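PDB 5B68: 4-alpha-glucanotransferase from Corynebacterium glutamicum, which is an amylomaltase, also called disproportionating enzyme, built on a TIM barrel with an N-terminal beta-sandwich domain. Local coordinates for residues D12-A17 / L42-D47; W330-E335 / D350-F355. One frame throughout, in Å; residues are numbered along the deposited sequence.

Contact 1. Residues D12-A17 / L42-D47; sequences DLYGVA and LGVNLD. With SO4 (sulfate ion), chain G.
N45 ND2 donates a nearly straight hydrogen bond to O4 of the sulfate ion, 3.0 Å long with 168° at the hydrogen, and a weak one of 3.3 Å runs from the same ND2 to sulfate O3. R59, Q60 and R67 of helix 54-69 also bind this anion, which probably came from the crystallisation liquor. A chi1 of -176° puts CG of N45 anti to the backbone N and carries ND2 to the sulfate. One residue earlier, V44 turns to residues 12-17 and sets CG2 over a face of the Y14 ring, 3.6 Å from the centroid and 16° off the ring normal. This CH-pi contact leans toward the hydroxyl end, with CG2 3.5 Å from CZ of Y14. F64 meets the same ring edge-to-face. Beside this, L42 CD1 touches V16 CG2 at 3.8 Å, the two side chains passing alongside with their ends pointing opposite ways, and lies 4.2 Å from Y14 CB. The contact thus joins two helix ends by apolar side chains. Helix 5-13 ends in a Schellman motif with G15 at positive phi, and helix 32-41 in another with G43 as the C-prime residue, its N bonded to R40 O and V44 N to L39 O.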
ATOM      1  N   ASP A  12      14.904   9.324 -22.587  1.00 19.13           N
ATOM      2  CA  ASP A  12      14.114   8.223 -23.133  1.00 22.19           C
ATOM      3  C   ASP A  12      14.662   6.851 -22.795  1.00 21.02           C
ATOM      4  O   ASP A  12      13.889   5.959 -22.465  1.00 20.85           O
ATOM      5  CB  ASP A  12      13.990   8.277 -24.666  1.00 22.76           C
ATOM      6  CG  ASP A  12      13.153   9.426 -25.148  1.00 26.42           C
ATOM      7  OD1 ASP A  12      12.418  10.090 -24.383  1.00 25.43           O
ATOM      8  OD2 ASP A  12      13.328   9.728 -26.336  1.00 26.47           O
ATOM      9  N   LEU A  13      15.982   6.677 -22.848  1.00 21.78           N
ATOM     10  CA  LEU A  13      16.586   5.322 -22.579  1.00 20.36           C
ATOM     11  C   LEU A  13      16.395   4.893 -21.111  1.00 21.25           C
ATOM     12  O   LEU A  13      16.303   3.704 -20.783  1.00 19.16           O
ATOM     13  CB  LEU A  13      18.071   5.335 -22.877  1.00 21.89           C
ATOM     14  CG  LEU A  13      18.416   5.522 -24.363  1.00 23.26           C
ATOM     15  CD1 LEU A  13      19.917   5.729 -24.437  1.00 28.28           C
ATOM     16  CD2 LEU A  13      17.929   4.384 -25.240  1.00 24.15           C
ATOM     17  N   TYR A  14      16.333   5.887 -20.236  1.00 20.47           N
ATOM     18  CA  TYR A  14      16.088   5.660 -18.798  1.00 21.29           C
ATOM     19  C   TYR A  14      14.663   5.822 -18.331  1.00 22.15           C
ATOM     20  O   TYR A  14      14.393   5.699 -17.160  1.00 20.26           O
ATOM     21  CB  TYR A  14      17.040   6.562 -18.012  1.00 22.08           C
ATOM     22  CG  TYR A  14      18.446   6.042 -18.038  1.00 23.29           C
ATOM     23  CD1 TYR A  14      18.858   5.041 -17.143  1.00 25.93           C
ATOM     24  CD2 TYR A  14      19.378   6.515 -18.980  1.00 25.07           C
ATOM     25  CE1 TYR A  14      20.135   4.550 -17.193  1.00 26.94           C
ATOM     26  CE2 TYR A  14      20.663   6.046 -19.003  1.00 25.00           C
ATOM     27  CZ  TYR A  14      21.037   5.066 -18.114  1.00 26.68           C
ATOM     28  OH  TYR A  14      22.338   4.629 -18.178  1.00 26.05           O
ATOM     29  N   GLY A  15      13.736   6.061 -19.260  1.00 19.45           N
ATOM     30  CA  GLY A  15      12.351   6.195 -18.920  1.00 20.38           C
ATOM     31  C   GLY A  15      11.994   7.439 -18.126  1.00 20.26           C
ATOM     32  O   GLY A  15      11.014   7.419 -17.356  1.00 20.90           O
ATOM     33  N   VAL A  16      12.687   8.544 -18.386  1.00 18.58           N
ATOM     34  CA  VAL A  16      12.457   9.757 -17.666  1.00 20.99           C
ATOM     35  C   VAL A  16      11.668  10.626 -18.602  1.00 23.18           C
ATOM     36  O   VAL A  16      12.107  10.878 -19.736  1.00 21.07           O
ATOM     37  CB  VAL A  16      13.750  10.439 -17.262  1.00 21.63           C
ATOM     38  CG1 VAL A  16      13.449  11.746 -16.504  1.00 20.36           C
ATOM     39  CG2 VAL A  16      14.604   9.496 -16.412  1.00 23.39           C
ATOM     40  N   ALA A  17      10.488  11.032 -18.167  1.00 25.43           N
ATOM     41  CA  ALA A  17       9.606  11.860 -19.052  1.00 24.78           C
ATOM     42  C   ALA A  17      10.209  13.241 -19.247  1.00 22.93           C
ATOM     43  O   ALA A  17      10.684  13.912 -18.293  1.00 22.24           O
ATOM     44  CB  ALA A  17       8.212  12.005 -18.445  1.00 26.19           C
ATOM     45  N   LEU A  42      19.272   8.341 -10.790  1.00 20.26           N
ATOM     46  CA  LEU A  42      19.239   6.941 -11.310  1.00 21.39           C
ATOM     47  C   LEU A  42      20.622   6.373 -11.511  1.00 24.27           C
ATOM     48  O   LEU A  42      20.759   5.279 -12.069  1.00 24.77           O
ATOM     49  CB  LEU A  42      18.441   6.918 -12.617  1.00 21.37           C
ATOM     50  CG  LEU A  42      16.963   7.232 -12.491  1.00 23.08           C
ATOM     51  CD1 LEU A  42      16.362   7.256 -13.888  1.00 26.34           C
ATOM     52  CD2 LEU A  42      16.200   6.341 -11.523  1.00 24.33           C
ATOM     53  N   GLY A  43      21.662   7.077 -11.073  1.00 24.05           N
ATOM     54  CA  GLY A  43      23.022   6.584 -11.181  1.00 28.14           C
ATOM     55  C   GLY A  43      23.744   6.941 -12.503  1.00 27.75           C
ATOM     56  O   GLY A  43      24.841   6.444 -12.753  1.00 25.85           O
ATOM     57  N   VAL A  44      23.177   7.838 -13.323  1.00 22.99           N
ATOM     58  CA  VAL A  44      23.830   8.198 -14.542  1.00 23.50           C
ATOM     59  C   VAL A  44      24.939   9.207 -14.202  1.00 26.88           C
ATOM     60  O   VAL A  44      24.685  10.230 -13.546  1.00 27.07           O
ATOM     61  CB  VAL A  44      22.858   8.737 -15.602  1.00 22.95           C
ATOM     62  CG1 VAL A  44      23.606   9.048 -16.881  1.00 25.94           C
ATOM     63  CG2 VAL A  44      21.698   7.715 -15.884  1.00 22.38           C
ATOM     64  N   ASN A  45      26.156   8.870 -14.596  1.00 28.88           N
ATOM     65  CA  ASN A  45      27.320   9.725 -14.356  1.00 27.64           C
ATOM     66  C   ASN A  45      27.357  10.952 -15.336  1.00 30.69           C
ATOM     67  O   ASN A  45      27.855  10.852 -16.445  1.00 33.88           O
ATOM     68  CB  ASN A  45      28.564   8.849 -14.469  1.00 33.25           C
ATOM     69  CG  ASN A  45      29.846   9.594 -14.145  1.00 41.26           C
ATOM     70  OD1 ASN A  45      29.829  10.763 -13.816  1.00 45.08           O
ATOM     71  ND2 ASN A  45      30.970   8.893 -14.236  1.00 44.91           N
ATOM     72  N   LEU A  46      26.782  12.055 -14.880  1.00 31.52           N
ATOM     73  CA  LEU A  46      26.799  13.336 -15.548  1.00 33.98           C
ATOM     74  C   LEU A  46      27.320  14.298 -14.514  1.00 47.74           C
ATOM     75  O   LEU A  46      27.089  14.115 -13.333  1.00 48.33           O
ATOM     76  CB  LEU A  46      25.402  13.789 -15.918  1.00 36.15           C
ATOM     77  CG  LEU A  46      24.570  12.938 -16.854  1.00 34.96           C
ATOM     78  CD1 LEU A  46      23.162  13.492 -16.895  1.00 39.10           C
ATOM     79  CD2 LEU A  46      25.201  12.953 -18.225  1.00 38.09           C
ATOM     80  N   ASP A  47      27.993  15.346 -14.950  1.00 60.61           N
ATOM     81  CA  ASP A  47      28.733  16.180 -14.008  1.00 74.70           C
ATOM     82  C   ASP A  47      27.865  16.844 -12.923  1.00 73.64           C
ATOM     83  O   ASP A  47      26.741  17.267 -13.168  1.00 54.50           O
ATOM     84  CB  ASP A  47      29.626  17.185 -14.740  1.00 81.27           C
ATOM     85  CG  ASP A  47      31.001  16.598 -15.109  1.00 87.79           C
ATOM     86  OD1 ASP A  47      31.091  15.381 -15.390  1.00 88.06           O
ATOM     87  OD2 ASP A  47      31.997  17.359 -15.129  1.00 81.39           O
TER
HETATM   88  S   SO4 G 806      30.419   5.825 -16.199  1.00 53.28           S
HETATM   89  O1  SO4 G 806      29.038   5.299 -16.273  1.00 63.73           O
HETATM   90  O2  SO4 G 806      31.351   4.825 -16.811  1.00 52.04           O
HETATM   91  O3  SO4 G 806      30.553   7.070 -16.978  1.00 47.74           O
HETATM   92  O4  SO4 G 806      30.631   5.988 -14.715  1.00 52.70           O

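Contact 2. Residues W330-E335 / D350-F355; sequences WCADRE and DELTMF
The E335 carboxylate meets L352 across the contact: methyl CD2 of L352 lies above the carboxylate plane, displaced past its oxygen end, 3.3 Å from OE2 and 3.6 Å from OE1 of E335. W330 leaves its helix away from residues 350-355 and takes no part in this meeting. CG of R334 lies 3.5 Å above one face of the W330 indole, toward the rim, SG of C331 sits in plane at its edge, and A396, Q399 and N400 of helix 396-400 also touch the side chain. E335 spans the gap to L352 as an extended chain, with CG anti to the backbone N (chi1 171°). OE2, the oxygen nearest the methyl, is hydrogen-bonded to Y356 OH. These are successive helices, 307-338 and 349-376, in the helical region between barrel strands 215-218 and 382-387. Their local axes approach to 8.3 Å at 119°. A332 occupies the near side of its helix, where its small CB rests 3.7 Å from CB of L352 and equally close to OG1 of T353. That hydroxyl is bonded back to R349 O, one turn earlier in its own helix. At the start of helix 349-376, R349 NE also forms a salt bridge with D333 OD1, adding a charged link beside the apolar one.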
ATOM      1  N   TRP A 330      18.806  -3.409  11.839  1.00 24.10           N
ATOM      2  CA  TRP A 330      18.560  -2.003  11.735  1.00 21.82           C
ATOM      3  C   TRP A 330      17.826  -1.512  13.000  1.00 23.30           C
ATOM      4  O   TRP A 330      18.196  -0.456  13.537  1.00 26.06           O
ATOM      5  CB  TRP A 330      17.765  -1.627  10.457  1.00 21.57           C
ATOM      6  CG  TRP A 330      17.422  -0.188  10.336  1.00 24.98           C
ATOM      7  CD1 TRP A 330      18.117   0.768   9.696  1.00 28.71           C
ATOM      8  CD2 TRP A 330      16.254   0.461  10.886  1.00 26.26           C
ATOM      9  NE1 TRP A 330      17.484   1.997   9.844  1.00 31.57           N
ATOM     10  CE2 TRP A 330      16.346   1.817  10.572  1.00 27.05           C
ATOM     11  CE3 TRP A 330      15.150   0.003  11.611  1.00 30.74           C
ATOM     12  CZ2 TRP A 330      15.372   2.752  10.972  1.00 30.10           C
ATOM     13  CZ3 TRP A 330      14.161   0.957  12.018  1.00 32.85           C
ATOM     14  CH2 TRP A 330      14.297   2.282  11.694  1.00 30.01           C
ATOM     15  N   CYS A 331      16.806  -2.240  13.450  1.00 22.04           N
ATOM     16  CA  CYS A 331      16.115  -1.845  14.703  1.00 23.48           C
ATOM     17  C   CYS A 331      17.077  -1.817  15.914  1.00 23.44           C
ATOM     18  O   CYS A 331      17.052  -0.899  16.675  1.00 22.50           O
ATOM     19  CB  CYS A 331      15.010  -2.776  15.064  1.00 23.13           C
ATOM     20  SG  CYS A 331      13.649  -2.683  13.794  1.00 24.87           S
ATOM     21  N   ALA A 332      17.889  -2.842  16.026  1.00 21.71           N
ATOM     22  CA  ALA A 332      18.912  -2.917  17.105  1.00 22.78           C
ATOM     23  C   ALA A 332      19.844  -1.728  17.042  1.00 24.64           C
ATOM     24  O   ALA A 332      20.085  -1.018  18.064  1.00 24.62           O
ATOM     25  CB  ALA A 332      19.641  -4.257  16.984  1.00 23.74           C
ATOM     26  N   ASP A 333      20.296  -1.384  15.842  1.00 22.75           N
ATOM     27  CA  ASP A 333      21.166  -0.236  15.681  1.00 25.99           C
ATOM     28  C   ASP A 333      20.500   1.094  16.051  1.00 29.64           C
ATOM     29  O   ASP A 333      21.185   1.959  16.620  1.00 26.69           O
ATOM     30  CB  ASP A 333      21.732  -0.142  14.279  1.00 25.42           C
ATOM     31  CG  ASP A 333      22.753  -1.224  13.986  1.00 28.98           C
ATOM     32  OD1 ASP A 333      23.279  -1.835  14.950  1.00 27.45           O
ATOM     33  OD2 ASP A 333      22.968  -1.474  12.783  1.00 27.48           O
ATOM     34  N   ARG A 334      19.237   1.278  15.673  1.00 28.12           N
ATOM     35  CA  ARG A 334      18.495   2.483  16.008  1.00 30.57           C
ATOM     36  C   ARG A 334      18.255   2.610  17.505  1.00 30.89           C
ATOM     37  O   ARG A 334      18.395   3.661  18.079  1.00 36.01           O
ATOM     38  CB  ARG A 334      17.163   2.514  15.259  1.00 37.19           C
ATOM     39  CG  ARG A 334      17.271   3.098  13.858  1.00 43.03           C
ATOM     40  CD  ARG A 334      17.097   4.608  13.863  1.00 50.57           C
ATOM     41  NE  ARG A 334      16.034   4.952  14.795  1.00 64.08           N
ATOM     42  CZ  ARG A 334      14.892   5.559  14.484  1.00 73.21           C
ATOM     43  NH1 ARG A 334      13.999   5.771  15.432  1.00 69.10           N
ATOM     44  NH2 ARG A 334      14.649   5.959  13.253  1.00 80.27           N
ATOM     45  N   GLU A 335      17.890   1.508  18.125  1.00 28.95           N
ATOM     46  CA  GLU A 335      17.697   1.464  19.556  1.00 30.79           C
ATOM     47  C   GLU A 335      19.007   1.875  20.287  1.00 36.27           C
ATOM     48  O   GLU A 335      19.018   2.684  21.224  1.00 33.01           O
ATOM     49  CB  GLU A 335      17.254   0.079  20.041  1.00 32.46           C
ATOM     50  CG  GLU A 335      17.262  -0.003  21.562  1.00 35.97           C
ATOM     51  CD  GLU A 335      16.728  -1.254  22.185  1.00 38.13           C
ATOM     52  OE1 GLU A 335      16.984  -1.441  23.389  1.00 41.18           O
ATOM     53  OE2 GLU A 335      16.072  -2.075  21.534  1.00 41.25           O
ATOM     54  N   ASP A 350      23.369  -8.758  18.909  1.00 24.28           N
ATOM     55  CA  ASP A 350      22.798  -9.978  18.431  1.00 25.40           C
ATOM     56  C   ASP A 350      21.545 -10.383  19.216  1.00 27.42           C
ATOM     57  O   ASP A 350      20.560 -10.836  18.640  1.00 27.01           O
ATOM     58  CB  ASP A 350      23.778 -11.099  18.488  1.00 26.40           C
ATOM     59  CG  ASP A 350      24.971 -10.891  17.564  1.00 25.65           C
ATOM     60  OD1 ASP A 350      24.736 -10.680  16.367  1.00 26.88           O
ATOM     61  OD2 ASP A 350      26.126 -10.919  18.076  1.00 23.85           O
ATOM     62  N   GLU A 351      21.588 -10.229  20.530  1.00 26.10           N
ATOM     63  CA  GLU A 351      20.385 -10.460  21.319  1.00 27.55           C
ATOM     64  C   GLU A 351      19.284  -9.447  20.956  1.00 26.09           C
ATOM     65  O   GLU A 351      18.145  -9.878  20.879  1.00 27.14           O
ATOM     66  CB  GLU A 351      20.689 -10.348  22.832  1.00 30.20           C
ATOM     67  CG  GLU A 351      19.458 -10.533  23.681  1.00 33.36           C
ATOM     68  CD  GLU A 351      19.775 -10.739  25.142  1.00 38.76           C
ATOM     69  OE1 GLU A 351      20.087  -9.736  25.797  1.00 38.98           O
ATOM     70  OE2 GLU A 351      19.686 -11.908  25.584  1.00 35.08           O
ATOM     71  N   LEU A 352      19.641  -8.170  20.804  1.00 24.10           N
ATOM     72  CA  LEU A 352      18.696  -7.132  20.395  1.00 26.81           C
ATOM     73  C   LEU A 352      18.116  -7.468  19.028  1.00 28.17           C
ATOM     74  O   LEU A 352      16.919  -7.287  18.809  1.00 22.97           O
ATOM     75  CB  LEU A 352      19.324  -5.749  20.309  1.00 26.78           C
ATOM     76  CG  LEU A 352      19.473  -4.915  21.562  1.00 33.00           C
ATOM     77  CD1 LEU A 352      20.184  -3.646  21.190  1.00 34.37           C
ATOM     78  CD2 LEU A 352      18.070  -4.616  22.156  1.00 35.18           C
ATOM     79  N   THR A 353      18.966  -7.934  18.100  1.00 24.85           N
ATOM     80  CA  THR A 353      18.495  -8.357  16.768  1.00 24.58           C
ATOM     81  C   THR A 353      17.454  -9.467  16.912  1.00 25.16           C
ATOM     82  O   THR A 353      16.362  -9.463  16.286  1.00 21.97           O
ATOM     83  CB  THR A 353      19.692  -8.756  15.856  1.00 21.83           C
ATOM     84  OG1 THR A 353      20.517  -7.620  15.591  1.00 21.35           O
ATOM     85  CG2 THR A 353      19.187  -9.384  14.552  1.00 23.01           C
ATOM     86  N   MET A 354      17.735 -10.417  17.778  1.00 22.33           N
ATOM     87  CA  MET A 354      16.864 -11.543  17.984  1.00 25.43           C
ATOM     88  C   MET A 354      15.493 -11.106  18.535  1.00 22.73           C
ATOM     89  O   MET A 354      14.474 -11.682  18.173  1.00 23.06           O
ATOM     90  CB  MET A 354      17.497 -12.547  18.906  1.00 27.26           C
ATOM     91  CG  MET A 354      16.694 -13.813  19.058  1.00 32.31           C
ATOM     92  SD  MET A 354      16.374 -14.771  17.569  1.00 38.14           S
ATOM     93  CE  MET A 354      17.960 -15.584  17.333  1.00 38.61           C
ATOM     94  N   PHE A 355      15.541 -10.136  19.461  1.00 23.97           N
ATOM     95  CA  PHE A 355      14.323  -9.539  20.041  1.00 22.78           C
ATOM     96  C   PHE A 355      13.459  -8.928  18.940  1.00 23.08           C
ATOM     97  O   PHE A 355      12.238  -9.164  18.940  1.00 21.84           O
ATOM     98  CB  PHE A 355      14.692  -8.464  21.021  1.00 24.73           C
ATOM     99  CG  PHE A 355      13.504  -7.655  21.512  1.00 22.44           C
ATOM    100  CD1 PHE A 355      12.629  -8.200  22.451  1.00 25.47           C
ATOM    101  CD2 PHE A 355      13.338  -6.356  21.070  1.00 22.57           C
ATOM    102  CE1 PHE A 355      11.550  -7.439  22.914  1.00 23.59           C
ATOM    103  CE2 PHE A 355      12.288  -5.603  21.548  1.00 23.96           C
ATOM    104  CZ  PHE A 355      11.405  -6.175  22.474  1.00 19.21           C
TER

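In the fold
The centres of the two contacts lie 37 Å apart, with nearest atoms about 22 Å from each other, and they share no helix or strand. Both are far from the centre of the molecule, about 27 and 26 Å between centres, yet contact 1 is the more buried; between its segments the chemistry is apolar throughout, including a methyl on an aromatic face. Contact 2 is partly buried and mixes an alanine-leucine contact with aliphatic carbon against an acid and a hydroxyl. Contact 1 ties loops leaving two N-terminal helices, and neighbours from strand 481-484 and helix 54-69 close round it. Contact 2 instead joins the end of one long helix to the start of the next.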